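Local structure of uncharacterized protein (Pyrococcus abyssi, 5IFF) at residues I60-D65 / N207-F212; A197-I200 / H205-D208; I25-I30 / V38-K43; K132-L135 / E139-G142. The protein binds double-stranded DNA as a tetramer and acts as a restriction DNA glycosylase, an enzyme that releases a base from DNA. The protein carries 2 engineered substitutions. One frame throughout, in Å; residues are numbered along the deposited sequence.

Interaction 1. Residues I60-D65 / N207-F212; sequences ISYARD and NDIVKF
Y62 meets helix 203-216 through two neighbouring residues, D208 at its hydroxyl and I209 on its ring. The phenol donates to the carboxylate in a very short hydrogen bond, Y62 OH to D208 OD2 at 2.5 Å. This oxygen sits at the edge of the ring and in its plane, while the carboxylate itself is turned 71° from the ring. Against one face lies the methyl tip of I209, with CD1 4.0 Å from the centroid of the Y62 ring in a CH-pi contact that is offset toward the CD2 side. The tyrosine is set by a less common first torsion, with CG between the backbone N and the carbonyl carbon (chi1 51°), which carries the ring across to the helix. Further out, Y62 OH is also hydrogen-bonded to H205, one helical turn before I209, and its ring meets F198 edge-to-face. The hydroxyl is therefore held from two positions of one helix, which should limit swinging of the ring. S73 OG is hydrogen-bonded to the carbonyl O of Y62 at the start of helix 72-81. The arrangement fixes the loop that leaves strand 54-59 beside the adenine site, which includes I60, against the C-terminal helix of the R.PabI fold.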
loop_
_atom_site.group_PDB
_atom_site.type_symbol
_atom_site.label_atom_id
_atom_site.label_comp_id
_atom_site.label_asym_id
_atom_site.label_seq_id
_atom_site.Cartn_x
_atom_site.Cartn_y
_atom_site.Cartn_z
ATOM N N ILE A 60 19.120 -3.970 -8.844
ATOM C CA ILE A 60 19.421 -2.901 -9.769
ATOM C C ILE A 60 18.625 -3.066 -11.087
ATOM O O ILE A 60 18.267 -4.186 -11.484
ATOM C CB ILE A 60 20.926 -2.838 -10.046
ATOM C CG1 ILE A 60 21.300 -1.549 -10.778
ATOM C CG2 ILE A 60 21.400 -4.097 -10.826
ATOM C CD1 ILE A 60 22.851 -1.353 -10.873
ATOM N N SER A 61 18.316 -1.939 -11.727
ATOM C CA SER A 61 17.468 -1.936 -12.940
ATOM C C SER A 61 18.224 -1.240 -14.077
ATOM O O SER A 61 19.275 -0.646 -13.833
ATOM C CB SER A 61 16.132 -1.208 -12.689
ATOM O OG SER A 61 15.374 -1.853 -11.697
ATOM N N TYR A 62 17.684 -1.278 -15.306
ATOM C CA TYR A 62 18.340 -0.522 -16.404
ATOM C C TYR A 62 17.329 0.447 -17.077
ATOM O O TYR A 62 17.686 1.220 -17.953
ATOM C CB TYR A 62 18.964 -1.491 -17.430
ATOM C CG TYR A 62 18.028 -2.577 -17.953
ATOM C CD1 TYR A 62 17.028 -2.272 -18.865
ATOM C CD2 TYR A 62 18.149 -3.908 -17.520
ATOM C CE1 TYR A 62 16.130 -3.259 -19.357
ATOM C CE2 TYR A 62 17.270 -4.914 -17.993
ATOM C CZ TYR A 62 16.273 -4.578 -18.925
ATOM O OH TYR A 62 15.390 -5.510 -19.402
ATOM N N ALA A 63 16.064 0.418 -16.649
ATOM C CA ALA A 63 15.060 1.308 -17.221
ATOM C C ALA A 63 14.054 1.688 -16.152
ATOM O O ALA A 63 13.906 0.976 -15.137
ATOM C CB ALA A 63 14.371 0.650 -18.422
ATOM N N ARG A 64 13.446 2.853 -16.324
ATOM C CA ARG A 64 12.364 3.321 -15.452
ATOM C C ARG A 64 11.390 4.148 -16.295
ATOM O O ARG A 64 11.812 5.035 -17.039
ATOM C CB ARG A 64 12.894 4.151 -14.269
ATOM C CG ARG A 64 11.753 4.696 -13.410
ATOM C CD ARG A 64 12.164 5.218 -12.056
ATOM N NE ARG A 64 12.864 6.487 -12.143
ATOM C CZ ARG A 64 13.087 7.282 -11.108
ATOM N NH1 ARG A 64 12.668 6.945 -9.895
ATOM N NH2 ARG A 64 13.745 8.419 -11.294
ATOM N N ASP A 65 10.102 3.830 -16.191
ATOM C CA ASP A 65 9.045 4.519 -16.945
ATOM C C ASP A 65 9.297 4.356 -18.430
ATOM O O ASP A 65 9.067 5.275 -19.187
ATOM C CB ASP A 65 8.974 6.017 -16.578
ATOM C CG ASP A 65 8.863 6.266 -15.060
ATOM O OD1 ASP A 65 8.162 5.490 -14.384
ATOM O OD2 ASP A 65 9.472 7.236 -14.540
ATOM N N ASN A 207 17.389 -8.948 -24.967
ATOM C CA ASN A 207 16.934 -8.116 -26.064
ATOM C C ASN A 207 16.960 -6.668 -25.654
ATOM O O ASN A 207 17.378 -5.811 -26.443
ATOM C CB ASN A 207 15.511 -8.520 -26.509
ATOM C CG ASN A 207 15.492 -9.876 -27.200
ATOM O OD1 ASN A 207 16.522 -10.370 -27.684
ATOM N ND2 ASN A 207 14.324 -10.471 -27.277
ATOM N N ASP A 208 16.539 -6.402 -24.411
ATOM C CA ASP A 208 16.548 -5.028 -23.915
ATOM C C ASP A 208 17.959 -4.480 -23.873
ATOM O O ASP A 208 18.184 -3.341 -24.279
ATOM C CB ASP A 208 15.952 -4.892 -22.518
ATOM C CG ASP A 208 14.446 -5.035 -22.489
ATOM O OD1 ASP A 208 13.795 -4.928 -23.566
ATOM O OD2 ASP A 208 13.927 -5.195 -21.357
ATOM N N ILE A 209 18.883 -5.273 -23.312
ATOM C CA ILE A 209 20.269 -4.831 -23.185
ATOM C C ILE A 209 20.902 -4.617 -24.569
ATOM O O ILE A 209 21.606 -3.635 -24.767
ATOM C CB ILE A 209 21.146 -5.846 -22.406
ATOM C CG1 ILE A 209 20.639 -5.987 -20.960
ATOM C CG2 ILE A 209 22.660 -5.407 -22.415
ATOM C CD1 ILE A 209 20.616 -4.605 -20.190
ATOM N N VAL A 210 20.677 -5.542 -25.506
ATOM C CA VAL A 210 21.301 -5.387 -26.845
ATOM C C VAL A 210 20.845 -4.118 -27.588
ATOM O O VAL A 210 21.662 -3.389 -28.147
ATOM C CB VAL A 210 21.036 -6.658 -27.674
ATOM C CG1 VAL A 210 21.384 -6.465 -29.137
ATOM C CG2 VAL A 210 21.800 -7.800 -27.084
ATOM N N LYS A 211 19.536 -3.851 -27.579
ATOM C CA LYS A 211 18.969 -2.646 -28.150
ATOM C C LYS A 211 19.536 -1.363 -27.488
ATOM O O LYS A 211 19.846 -0.364 -28.176
ATOM C CB LYS A 211 17.442 -2.714 -28.025
ATOM C CG LYS A 211 16.710 -1.523 -28.566
ATOM C CD LYS A 211 15.220 -1.789 -28.745
ATOM C CE LYS A 211 14.513 -0.589 -29.387
ATOM N NZ LYS A 211 15.275 -0.036 -30.547
ATOM N N PHE A 212 19.643 -1.398 -26.181
ATOM C CA PHE A 212 20.249 -0.289 -25.426
ATOM C C PHE A 212 21.711 -0.048 -25.844
ATOM O O PHE A 212 22.105 1.083 -26.155
ATOM C CB PHE A 212 20.197 -0.579 -23.930
ATOM C CG PHE A 212 21.031 0.376 -23.109
ATOM C CD1 PHE A 212 20.761 1.744 -23.128
ATOM C CD2 PHE A 212 22.095 -0.100 -22.366
ATOM C CE1 PHE A 212 21.541 2.620 -22.375
ATOM C CE2 PHE A 212 22.883 0.770 -21.606
ATOM C CZ PHE A 212 22.603 2.117 -21.613
#

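Interaction 2. Residues A197-I200 / H205-D208; sequences AFII and HKND
F198 turns an edge toward the imidazole face of H205 in a T-shaped pair, with the planes at 67° and the centroids 5.5 Å apart. The touching atom is F198 CD1, which lies above the rim of the H205 ring, 4.1 Å from H205 CG. On the imidazole, ND1 is hydrogen-bonded to the hydroxyl of Y62. H205 CB also packs against the carbonyl of F198, 3.1 Å from F198 O. The two segments belong to consecutive helices, 188-201 and 203-216, joined by a tight turn near the C-terminus; the CA atoms of I199 and K206 are only 3.9 Å apart. Beside them the aliphatic part of K206 lies over I199, its CG 3.9 Å from I199 CG2 and its CB 3.4 Å from I199 O, a buried carbonyl oxygen with no hydrogen-bonding partner in the model. K206 CG stands anti to the backbone N (chi1 177°), and a bend at chi3 (100°) leads the ammonium away from I199 to the carbonyls of A97 and V100 and the hydroxyl of Y103. Beyond F198, V158 of strand 154-163 packs on the phenyl ring.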
loop_
_atom_site.group_PDB
_atom_site.type_symbol
_atom_site.label_atom_id
_atom_site.label_comp_id
_atom_site.label_asym_id
_atom_site.label_seq_id
_atom_site.Cartn_x
_atom_site.Cartn_y
_atom_site.Cartn_z
ATOM N N ALA A 197 24.976 -10.166 -16.723
ATOM C CA ALA A 197 23.926 -10.764 -15.874
ATOM C C ALA A 197 22.528 -10.611 -16.516
ATOM O O ALA A 197 21.751 -11.575 -16.599
ATOM C CB ALA A 197 23.956 -10.141 -14.453
ATOM N N PHE A 198 22.185 -9.411 -16.970
ATOM C CA PHE A 198 20.894 -9.220 -17.553
ATOM C C PHE A 198 20.748 -10.024 -18.859
ATOM O O PHE A 198 19.656 -10.546 -19.171
ATOM C CB PHE A 198 20.647 -7.711 -17.797
ATOM C CG PHE A 198 20.141 -6.990 -16.583
ATOM C CD1 PHE A 198 18.862 -7.283 -16.081
ATOM C CD2 PHE A 198 20.927 -6.042 -15.914
ATOM C CE1 PHE A 198 18.346 -6.605 -14.941
ATOM C CE2 PHE A 198 20.437 -5.375 -14.765
ATOM C CZ PHE A 198 19.153 -5.653 -14.282
ATOM N N ILE A 199 21.847 -10.115 -19.610
ATOM C CA ILE A 199 21.867 -10.853 -20.856
ATOM C C ILE A 199 21.542 -12.349 -20.617
ATOM O O ILE A 199 20.812 -12.938 -21.418
ATOM C CB ILE A 199 23.231 -10.681 -21.563
ATOM C CG1 ILE A 199 23.263 -9.314 -22.245
ATOM C CG2 ILE A 199 23.481 -11.775 -22.599
ATOM C CD1 ILE A 199 24.668 -8.948 -22.725
ATOM N N ILE A 200 22.037 -12.940 -19.517
ATOM C CA ILE A 200 21.790 -14.379 -19.288
ATOM C C ILE A 200 20.526 -14.631 -18.420
ATOM O O ILE A 200 20.082 -15.765 -18.293
ATOM C CB ILE A 200 22.977 -15.077 -18.652
ATOM C CG1 ILE A 200 23.226 -14.570 -17.221
ATOM C CG2 ILE A 200 24.210 -14.935 -19.548
ATOM C CD1 ILE A 200 24.044 -15.572 -16.378
ATOM N N HIS A 205 15.261 -9.771 -21.263
ATOM C CA HIS A 205 16.278 -8.873 -20.712
ATOM C C HIS A 205 17.428 -8.707 -21.690
ATOM O O HIS A 205 17.902 -7.596 -21.868
ATOM C CB HIS A 205 16.822 -9.387 -19.367
ATOM C CG HIS A 205 15.911 -9.133 -18.198
ATOM N ND1 HIS A 205 15.266 -7.923 -18.008
ATOM C CD2 HIS A 205 15.510 -9.940 -17.189
ATOM C CE1 HIS A 205 14.508 -8.010 -16.911
ATOM N NE2 HIS A 205 14.648 -9.220 -16.401
ATOM N N LYS A 206 17.870 -9.806 -22.295
ATOM C CA LYS A 206 18.973 -9.725 -23.286
ATOM C C LYS A 206 18.604 -8.774 -24.444
ATOM O O LYS A 206 19.415 -7.918 -24.877
ATOM C CB LYS A 206 19.297 -11.130 -23.847
ATOM C CG LYS A 206 20.402 -11.073 -24.936
ATOM C CD LYS A 206 20.810 -12.458 -25.486
ATOM C CE LYS A 206 20.154 -12.745 -26.785
ATOM N NZ LYS A 206 20.624 -14.062 -27.434
ATOM N N ASN A 207 17.389 -8.948 -24.967
ATOM C CA ASN A 207 16.934 -8.116 -26.064
ATOM C C ASN A 207 16.960 -6.668 -25.654
ATOM O O ASN A 207 17.378 -5.811 -26.443
ATOM C CB ASN A 207 15.511 -8.520 -26.509
ATOM C CG ASN A 207 15.492 -9.876 -27.200
ATOM O OD1 ASN A 207 16.522 -10.370 -27.684
ATOM N ND2 ASN A 207 14.324 -10.471 -27.277
ATOM N N ASP A 208 16.539 -6.402 -24.411
ATOM C CA ASP A 208 16.548 -5.028 -23.915
ATOM C C ASP A 208 17.959 -4.480 -23.873
ATOM O O ASP A 208 18.184 -3.341 -24.279
ATOM C CB ASP A 208 15.952 -4.892 -22.518
ATOM C CG ASP A 208 14.446 -5.035 -22.489
ATOM O OD1 ASP A 208 13.795 -4.928 -23.566
ATOM O OD2 ASP A 208 13.927 -5.195 -21.357
#

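Interaction 3. Residues I25-I30 / V38-K43; sequences IAVKKI and VSTRKK. Engineered in segment 25-30: A26 (natural residue Arg). With nucleotides of chain C.
T40 and R41 meet one phosphate oxygen, OP2 of DC4 of chain C. R41 N is hydrogen-bonded to DC4 OP2 at 3.0 Å, and T40 OG1 also points at it, at a separation so short that its length is doubtful. T40 OG1 accepts from K42 N at 3.1 Å, closing an ST turn round the phosphate. With OG1 anti to the backbone N (chi1 177°), the T40 methyl is left facing segment 25-30, where CG2 lies 3.7 Å from V27 CG1 and close to V27 O. In the short antiparallel ladder beyond, K29 and V38 form the hydrogen-bonded pair, K29 N to V38 O at 2.7 Å and V38 N to K29 O at 2.9 Å, and K28 faces S39 in the adjoining non-hydrogen-bonded pair. The neighbouring phosphate, of DA3 of chain C, is held by K43 N, 2.7 Å from its OP2, and by K42 NZ, 2.9 Å from its OP1. R41 extends to put NE 3.2 Å from the methyl C7 of DT5 of chain C. The hydrogen bonds from segment 38-43 to DNA end on backbone oxygens of DA3 and DC4, with R41 meeting one base methyl by contact alone, consistent with largely sequence-independent holding.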
loop_
_atom_site.group_PDB
_atom_site.type_symbol
_atom_site.label_atom_id
_atom_site.label_comp_id
_atom_site.label_asym_id
_atom_site.label_seq_id
_atom_site.Cartn_x
_atom_site.Cartn_y
_atom_site.Cartn_z
ATOM N N ILE A 25 17.160 -1.283 -2.156
ATOM C CA ILE A 25 18.486 -1.031 -1.603
ATOM C C ILE A 25 18.420 -1.286 -0.095
ATOM O O ILE A 25 17.656 -0.619 0.607
ATOM C CB ILE A 25 18.978 0.417 -1.865
ATOM C CG1 ILE A 25 19.016 0.718 -3.369
ATOM C CG2 ILE A 25 20.450 0.617 -1.331
ATOM C CD1 ILE A 25 19.161 2.210 -3.677
ATOM N N ALA A 26 19.216 -2.237 0.388
ATOM C CA ALA A 26 19.294 -2.500 1.840
ATOM C C ALA A 26 20.650 -3.152 2.205
ATOM O O ALA A 26 21.254 -3.901 1.420
ATOM C CB ALA A 26 18.145 -3.392 2.311
ATOM N N VAL A 27 21.104 -2.874 3.426
ATOM C CA VAL A 27 22.320 -3.477 3.977
ATOM C C VAL A 27 21.971 -4.903 4.389
ATOM O O VAL A 27 20.923 -5.145 5.015
ATOM C CB VAL A 27 22.846 -2.631 5.173
ATOM C CG1 VAL A 27 24.083 -3.295 5.882
ATOM C CG2 VAL A 27 23.246 -1.251 4.669
ATOM N N LYS A 28 22.801 -5.863 4.001
ATOM C CA LYS A 28 22.547 -7.268 4.309
ATOM C C LYS A 28 23.832 -7.936 4.794
ATOM O O LYS A 28 24.912 -7.512 4.438
ATOM C CB LYS A 28 22.012 -7.980 3.072
ATOM C CG LYS A 28 20.597 -7.537 2.700
ATOM C CD LYS A 28 20.017 -8.425 1.651
ATOM C CE LYS A 28 18.512 -8.141 1.427
ATOM N NZ LYS A 28 18.123 -8.657 0.070
ATOM N N LYS A 29 23.689 -8.997 5.578
ATOM C CA LYS A 29 24.842 -9.718 6.111
ATOM C C LYS A 29 24.966 -10.999 5.318
ATOM O O LYS A 29 23.980 -11.758 5.177
ATOM C CB LYS A 29 24.675 -9.997 7.608
ATOM C CG LYS A 29 25.915 -10.594 8.247
ATOM C CD LYS A 29 25.714 -10.801 9.747
ATOM C CE LYS A 29 27.041 -11.003 10.455
ATOM N NZ LYS A 29 26.829 -11.442 11.865
ATOM N N ILE A 30 26.137 -11.205 4.721
ATOM C CA ILE A 30 26.426 -12.433 3.989
ATOM C C ILE A 30 27.679 -13.033 4.592
ATOM O O ILE A 30 28.796 -12.652 4.229
ATOM C CB ILE A 30 26.606 -12.183 2.491
ATOM C CG1 ILE A 30 25.480 -11.292 1.978
ATOM C CG2 ILE A 30 26.700 -13.521 1.714
ATOM C CD1 ILE A 30 25.694 -10.754 0.506
ATOM N N VAL A 38 21.162 -12.091 4.527
ATOM C CA VAL A 38 20.282 -11.911 5.678
ATOM C C VAL A 38 20.090 -10.412 5.937
ATOM O O VAL A 38 21.050 -9.656 5.967
ATOM C CB VAL A 38 20.863 -12.597 6.941
ATOM C CG1 VAL A 38 19.890 -12.521 8.120
ATOM C CG2 VAL A 38 21.232 -14.043 6.642
ATOM N N SER A 39 18.856 -9.973 6.139
ATOM C CA SER A 39 18.597 -8.539 6.290
ATOM C C SER A 39 19.019 -8.039 7.676
ATOM O O SER A 39 19.085 -8.813 8.644
ATOM C CB SER A 39 17.113 -8.226 6.044
ATOM O OG SER A 39 16.731 -8.539 4.708
ATOM N N THR A 40 19.339 -6.746 7.750
ATOM C CA THR A 40 19.844 -6.142 8.977
ATOM C C THR A 40 19.496 -4.659 9.040
ATOM O O THR A 40 19.289 -4.028 8.025
ATOM C CB THR A 40 21.400 -6.308 9.110
ATOM O OG1 THR A 40 21.861 -5.644 10.296
ATOM C CG2 THR A 40 22.126 -5.708 7.928
ATOM N N ARG A 41 19.437 -4.111 10.244
ATOM C CA ARG A 41 19.175 -2.692 10.441
ATOM C C ARG A 41 20.240 -2.086 11.319
ATOM O O ARG A 41 20.017 -1.087 11.991
ATOM C CB ARG A 41 17.782 -2.485 11.060
ATOM C CG ARG A 41 16.640 -2.770 10.083
ATOM C CD ARG A 41 15.293 -2.739 10.776
ATOM N NE ARG A 41 14.239 -3.127 9.846
ATOM C CZ ARG A 41 13.715 -2.309 8.937
ATOM N NH1 ARG A 41 14.132 -1.047 8.852
ATOM N NH2 ARG A 41 12.776 -2.749 8.117
ATOM N N LYS A 42 21.417 -2.707 11.290
ATOM C CA LYS A 42 22.583 -2.240 12.016
ATOM C C LYS A 42 22.939 -0.821 11.570
ATOM O O LYS A 42 22.971 -0.550 10.388
ATOM C CB LYS A 42 23.752 -3.197 11.757
ATOM C CG LYS A 42 24.807 -3.195 12.794
ATOM C CD LYS A 42 25.867 -4.238 12.473
ATOM C CE LYS A 42 26.233 -4.938 13.736
ATOM N NZ LYS A 42 26.332 -3.940 14.828
ATOM N N LYS A 43 23.151 0.082 12.521
ATOM C CA LYS A 43 23.640 1.423 12.204
ATOM C C LYS A 43 25.104 1.599 12.635
ATOM O O LYS A 43 25.807 2.454 12.126
ATOM C CB LYS A 43 22.773 2.493 12.869
ATOM C CG LYS A 43 21.624 2.939 11.999
ATOM C CD LYS A 43 20.576 3.678 12.779
ATOM C CE LYS A 43 19.288 3.831 11.917
ATOM N NZ LYS A 43 18.153 4.351 12.733
ATOM P P DC C 4 19.465 -6.335 13.201
ATOM O OP1 DC C 4 19.106 -7.771 13.236
ATOM O OP2 DC C 4 20.577 -5.835 12.364
ATOM O "O5'" DC C 4 18.146 -5.548 12.761
ATOM C "C5'" DC C 4 16.930 -6.268 12.521
ATOM C "C4'" DC C 4 16.195 -6.558 13.831
ATOM O "O4'" DC C 4 16.192 -5.363 14.635
ATOM C "C3'" DC C 4 14.729 -6.946 13.653
ATOM O "O3'" DC C 4 14.572 -8.345 13.732
ATOM C "C2'" DC C 4 13.978 -6.243 14.787
ATOM C "C1'" DC C 4 15.014 -5.315 15.420
ATOM N N1 DC C 4 14.546 -3.884 15.535
ATOM C C2 DC C 4 13.498 -3.588 16.411
ATOM O O2 DC C 4 12.954 -4.515 17.026
ATOM N N3 DC C 4 13.077 -2.305 16.522
ATOM C C4 DC C 4 13.677 -1.335 15.796
ATOM N N4 DC C 4 13.234 -0.081 15.948
ATOM C C5 DC C 4 14.746 -1.619 14.883
ATOM C C6 DC C 4 15.156 -2.891 14.796
ATOM P P DA C 3 23.048 -1.416 15.968
ATOM O OP1 DA C 3 24.324 -2.128 15.778
ATOM O OP2 DA C 3 22.710 -0.235 15.140
ATOM O "O5'" DA C 3 21.898 -2.508 15.799
ATOM C "C5'" DA C 3 21.910 -3.651 16.617
ATOM C "C4'" DA C 3 20.647 -4.436 16.425
ATOM O "O4'" DA C 3 19.583 -3.841 17.230
ATOM C "C3'" DA C 3 20.142 -4.493 14.989
ATOM O "O3'" DA C 3 19.765 -5.836 14.694
ATOM C "C2'" DA C 3 18.949 -3.518 15.003
ATOM C "C1'" DA C 3 18.434 -3.693 16.436
ATOM N N9 DA C 3 17.619 -2.579 16.971
ATOM C C8 DA C 3 17.712 -1.235 16.675
ATOM N N7 DA C 3 16.840 -0.488 17.336
ATOM C C5 DA C 3 16.128 -1.408 18.117
ATOM C C6 DA C 3 15.029 -1.275 19.016
ATOM N N6 DA C 3 14.464 -0.110 19.330
ATOM N N1 DA C 3 14.582 -2.398 19.645
ATOM C C2 DA C 3 15.152 -3.565 19.353
ATOM N N3 DA C 3 16.160 -3.817 18.488
ATOM C C4 DA C 3 16.606 -2.690 17.910
ATOM P P DT C 5 13.386 -9.042 12.921
ATOM O OP1 DT C 5 13.582 -10.502 12.975
ATOM O OP2 DT C 5 13.226 -8.318 11.647
ATOM O "O5'" DT C 5 12.081 -8.649 13.744
ATOM C "C5'" DT C 5 11.896 -9.098 15.066
ATOM C "C4'" DT C 5 10.509 -8.692 15.499
ATOM O "O4'" DT C 5 10.476 -7.264 15.678
ATOM C "C3'" DT C 5 9.400 -9.020 14.479
ATOM O "O3'" DT C 5 8.311 -9.629 15.167
ATOM C "C2'" DT C 5 9.026 -7.658 13.869
ATOM C "C1'" DT C 5 9.331 -6.722 15.023
ATOM N N1 DT C 5 9.714 -5.348 14.643
ATOM C C2 DT C 5 9.134 -4.305 15.307
ATOM O O2 DT C 5 8.241 -4.458 16.096
ATOM N N3 DT C 5 9.599 -3.071 14.960
ATOM C C4 DT C 5 10.610 -2.780 14.046
ATOM O O4 DT C 5 10.978 -1.630 13.835
ATOM C C5 DT C 5 11.222 -3.933 13.402
ATOM C C7 DT C 5 12.324 -3.750 12.370
ATOM C C6 DT C 5 10.757 -5.150 13.732
#

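Interaction 4. Residues K132-L135 / E139-G142; sequences KKEL and EFIG
Strands 132-134 and 140-142 run antiparallel at 168°, their axes 4.7 Å apart at the closest point. K133 and I141 form the hydrogen-bonded pair, joined by K133 N to I141 O and I141 N to K133 O, both 2.8 Å. L135 N donates to E139 O over the same distance, which carries the ladder beyond the paired strands toward the turn. K132 with G142 and E134 with F140 are the non-hydrogen-bonded pairs. On the face that bears K132, E134 and F140, the phenyl ring meets both charged chains, K132 over a face and E134 at the edge. K132 runs extended from a CG anti to the backbone N (chi1 -179°) and lays its last atoms over one ring face, with NZ 3.9 Å from the F140 centroid and 17° off the ring normal, a cation-pi contact. Its CE comes to 3.5 Å from F140 CD1, and the ammonium is hydrogen-bonded in addition to the carbonyl of G33. E134 lies alongside the ring pointing the same way, its OE1 at the ring edge, 3.4 Å from F140 CE1. The other face is apolar near the turn: L135 CD2 meets I141 CD1 at 3.9 Å, and helix 188-201 covers both residues through L190. K133 points to that face too, its ammonium in a salt bridge with E193. E139 is held by S137, Y184 and N166. K132 also pairs with a strand of the third subunit, continuing the sheet across the interface. The arrangement is a beta hairpin of strands 121-134 and 140-147, within the large curled antiparallel sheet of this fold.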
loop_
_atom_site.group_PDB
_atom_site.type_symbol
_atom_site.label_atom_id
_atom_site.label_comp_id
_atom_site.label_asym_id
_atom_site.label_seq_id
_atom_site.Cartn_x
_atom_site.Cartn_y
_atom_site.Cartn_z
ATOM N N LYS A 132 25.499 -16.684 -9.819
ATOM C CA LYS A 132 26.243 -15.736 -8.996
ATOM C C LYS A 132 27.711 -15.614 -9.474
ATOM O O LYS A 132 28.318 -16.602 -9.852
ATOM C CB LYS A 132 26.158 -16.174 -7.516
ATOM C CG LYS A 132 26.858 -15.282 -6.513
ATOM C CD LYS A 132 26.814 -15.901 -5.076
ATOM C CE LYS A 132 28.024 -15.469 -4.258
ATOM N NZ LYS A 132 27.969 -15.712 -2.772
ATOM N N LYS A 133 28.258 -14.408 -9.458
ATOM C CA LYS A 133 29.673 -14.218 -9.840
ATOM C C LYS A 133 30.311 -13.281 -8.840
ATOM O O LYS A 133 29.666 -12.315 -8.401
ATOM C CB LYS A 133 29.776 -13.625 -11.273
ATOM C CG LYS A 133 31.217 -13.558 -11.817
ATOM C CD LYS A 133 31.221 -12.957 -13.240
ATOM C CE LYS A 133 30.659 -13.922 -14.278
ATOM N NZ LYS A 133 31.177 -13.613 -15.667
ATOM N N GLU A 134 31.573 -13.511 -8.503
ATOM C CA GLU A 134 32.249 -12.633 -7.549
ATOM C C GLU A 134 33.396 -11.903 -8.234
ATOM O O GLU A 134 34.177 -12.530 -8.937
ATOM C CB GLU A 134 32.780 -13.427 -6.341
ATOM C CG GLU A 134 33.540 -12.523 -5.385
ATOM C CD GLU A 134 34.207 -13.280 -4.203
ATOM O OE1 GLU A 134 33.838 -14.445 -3.931
ATOM O OE2 GLU A 134 35.092 -12.677 -3.560
ATOM N N LEU A 135 33.496 -10.589 -8.028
ATOM C CA LEU A 135 34.625 -9.814 -8.568
ATOM C C LEU A 135 35.841 -9.869 -7.644
ATOM O O LEU A 135 35.684 -10.078 -6.445
ATOM C CB LEU A 135 34.219 -8.350 -8.767
ATOM C CG LEU A 135 33.082 -7.968 -9.737
ATOM C CD1 LEU A 135 33.084 -6.445 -9.952
ATOM C CD2 LEU A 135 33.168 -8.708 -11.066
ATOM N N GLU A 139 32.819 -7.568 -4.792
ATOM C CA GLU A 139 31.411 -7.374 -5.164
ATOM C C GLU A 139 30.837 -8.694 -5.672
ATOM O O GLU A 139 31.563 -9.464 -6.288
ATOM C CB GLU A 139 31.228 -6.273 -6.236
ATOM C CG GLU A 139 31.514 -4.841 -5.760
ATOM C CD GLU A 139 33.010 -4.462 -5.858
ATOM O OE1 GLU A 139 33.866 -5.319 -6.220
ATOM O OE2 GLU A 139 33.334 -3.302 -5.560
ATOM N N PHE A 140 29.543 -8.941 -5.414
ATOM C CA PHE A 140 28.853 -10.126 -5.934
ATOM C C PHE A 140 27.831 -9.655 -6.940
ATOM O O PHE A 140 27.171 -8.648 -6.706
ATOM C CB PHE A 140 28.108 -10.901 -4.822
ATOM C CG PHE A 140 29.022 -11.594 -3.846
ATOM C CD1 PHE A 140 29.912 -12.557 -4.290
ATOM C CD2 PHE A 140 28.971 -11.312 -2.483
ATOM C CE1 PHE A 140 30.743 -13.227 -3.397
ATOM C CE2 PHE A 140 29.815 -11.976 -1.596
ATOM C CZ PHE A 140 30.696 -12.920 -2.050
ATOM N N ILE A 141 27.660 -10.399 -8.019
ATOM C CA ILE A 141 26.541 -10.128 -8.942
ATOM C C ILE A 141 25.701 -11.369 -8.930
ATOM O O ILE A 141 26.230 -12.445 -9.214
ATOM C CB ILE A 141 26.998 -9.847 -10.365
ATOM C CG1 ILE A 141 27.814 -8.561 -10.418
ATOM C CG2 ILE A 141 25.741 -9.788 -11.365
ATOM C CD1 ILE A 141 29.360 -8.834 -10.465
ATOM N N GLY A 142 24.427 -11.246 -8.541
ATOM C CA GLY A 142 23.563 -12.406 -8.423
ATOM C C GLY A 142 22.296 -12.304 -9.312
ATOM O O GLY A 142 21.791 -11.211 -9.544
#

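How the interactions relate
Interactions 1 and 2 form one cluster, their centres 8 Å apart and both using helix 203-216, joined by the Y62 OH to H205 ND1 bond (2.8 Å). Interaction 2 touches interaction 4 where A197 CB packs on I141 CG2 at 3.6 Å, so helix 188-201 touches the hairpin through A197 and the aromatic cluster through F198. The side chain of F198 is about 4 Å from those of I60 and V158, which bind adenine in another structure of this protein (none is bound to this chain), and that of I141 about 4 Å from V158. Interaction 3, on the DNA backbone, shares a sheet with interaction 4, but lies about 27 Å, centre to centre, from interactions 1 and 2.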